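Local atomic coordinates of ribonucleoside-diphosphate reductase subunit beta (PDB entry 4N83), a protein that forms the metal-binding small subunit of a class Ib ribonucleotide reductase, the enzyme that converts ribonucleoside diphosphates into the deoxyribonucleotide precursors of DNA. Residues Q203-F206 / N207-P210. Numbering follows the deposited sequence.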
loop_
_atom_site.group_PDB
_atom_site.type_symbol
_atom_site.label_atom_id
_atom_site.label_comp_id
_atom_site.label_asym_id
_atom_site.label_seq_id
_atom_site.Cartn_x
_atom_site.Cartn_y
_atom_site.Cartn_z
ATOM N N GLN A 203 7.559 7.556 -20.297
ATOM C CA GLN A 203 8.318 8.415 -21.217
ATOM C C GLN A 203 9.835 8.341 -21.015
ATOM O O GLN A 203 10.595 8.635 -21.935
ATOM C CB GLN A 203 7.857 9.871 -21.099
ATOM C CG GLN A 203 6.448 10.117 -21.616
ATOM C CD GLN A 203 5.913 11.482 -21.226
ATOM O OE1 GLN A 203 6.629 12.482 -21.288
ATOM N NE2 GLN A 203 4.646 11.534 -20.826
ATOM N N LEU A 204 10.269 7.968 -19.813
ATOM C CA LEU A 204 11.693 7.752 -19.545
ATOM C C LEU A 204 12.196 6.519 -20.284
ATOM O O LEU A 204 13.218 6.574 -20.966
ATOM C CB LEU A 204 11.966 7.616 -18.039
ATOM C CG LEU A 204 12.463 8.874 -17.318
ATOM C CD1 LEU A 204 11.575 10.080 -17.587
ATOM C CD2 LEU A 204 12.568 8.611 -15.823
ATOM N N ALA A 205 11.466 5.415 -20.151
ATOM C CA ALA A 205 11.823 4.157 -20.810
ATOM C C ALA A 205 11.424 4.127 -22.292
ATOM O O ALA A 205 11.862 3.247 -23.030
ATOM C CB ALA A 205 11.203 2.981 -20.071
ATOM N N PHE A 206 10.596 5.081 -22.717
ATOM C CA PHE A 206 10.191 5.202 -24.122
ATOM C C PHE A 206 11.260 5.920 -24.954
ATOM O O PHE A 206 11.509 5.548 -26.102
ATOM C CB PHE A 206 8.852 5.945 -24.218
ATOM C CG PHE A 206 8.348 6.128 -25.623
ATOM C CD1 PHE A 206 7.761 5.071 -26.306
ATOM C CD2 PHE A 206 8.444 7.362 -26.256
ATOM C CE1 PHE A 206 7.289 5.240 -27.598
ATOM C CE2 PHE A 206 7.975 7.536 -27.548
ATOM C CZ PHE A 206 7.396 6.473 -28.220
ATOM N N ASN A 207 11.883 6.942 -24.367
ATOM C CA ASN A 207 12.944 7.710 -25.035
ATOM C C ASN A 207 14.335 7.059 -24.957
ATOM O O ASN A 207 15.292 7.567 -25.544
ATOM C CB ASN A 207 13.000 9.141 -24.476
ATOM C CG ASN A 207 11.889 10.025 -25.020
ATOM O OD1 ASN A 207 11.946 10.473 -26.165
ATOM N ND2 ASN A 207 10.877 10.287 -24.199
ATOM N N GLU A 208 14.443 5.945 -24.235
ATOM C CA GLU A 208 15.686 5.167 -24.182
ATOM C C GLU A 208 15.774 4.147 -25.323
ATOM O O GLU A 208 16.867 3.712 -25.688
ATOM C CB GLU A 208 15.815 4.459 -22.833
ATOM C CG GLU A 208 16.181 5.398 -21.693
ATOM C CD GLU A 208 16.080 4.747 -20.326
ATOM O OE1 GLU A 208 15.456 3.669 -20.206
ATOM O OE2 GLU A 208 16.626 5.321 -19.360
ATOM N N LEU A 209 14.623 3.766 -25.873
ATOM C CA LEU A 209 14.565 2.853 -27.011
ATOM C C LEU A 209 14.841 3.612 -28.310
ATOM O O LEU A 209 14.629 4.825 -28.371
ATOM C CB LEU A 209 13.185 2.193 -27.095
ATOM C CG LEU A 209 12.676 1.445 -25.860
ATOM C CD1 LEU A 209 11.233 1.010 -26.067
ATOM C CD2 LEU A 209 13.561 0.250 -25.535
ATOM N N PRO A 210 15.314 2.904 -29.354
ATOM C CA PRO A 210 15.478 3.527 -30.669
ATOM C C PRO A 210 14.144 3.646 -31.408
ATOM O O PRO A 210 13.164 3.012 -31.009
ATOM C CB PRO A 210 16.411 2.559 -31.398
ATOM C CG PRO A 210 16.117 1.232 -30.790
ATOM C CD PRO A 210 15.758 1.496 -29.355
#
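Gln203 O receives two donors from Asn207, one from the backbone and one from the side chain. Asn207 N bonds to Gln203 O at 3.2 Å in the i to i+4 pattern of an alpha-helix, coming from above the carbonyl plane. The side-chain amide makes the shorter bond, ND2 to Gln203 O at 2.8 Å, with an N-H...O angle of 158° and the acceptor close to the amide plane. Asn207 CG lies beside its own backbone N (chi1 -77°), which brings the amide back toward Gln203 and lets both donors meet one oxygen.

Side-chain carbons pack against the next two carbonyls: Glu208 CG lies 3.3 Å from Leu204 O, and Leu209 CG 3.5 Å from Ala205 O. The outer side is looser, with Asn207 and Glu208 largely at the solvent, although Glu208 OE2 forms a salt bridge with Arg82. Phe206 CB points away from residues 207-210 overall; with CG anti to the backbone N (chi1 180°), the side chain packs on Gln214, Leu217 and Lys218. The short connection turns the chain from helix 178-206 into helix 211-240, with Pro210 at the N-cap position of the latter, at the surface of the helical, ferritin-like fold and away from the dimanganese site.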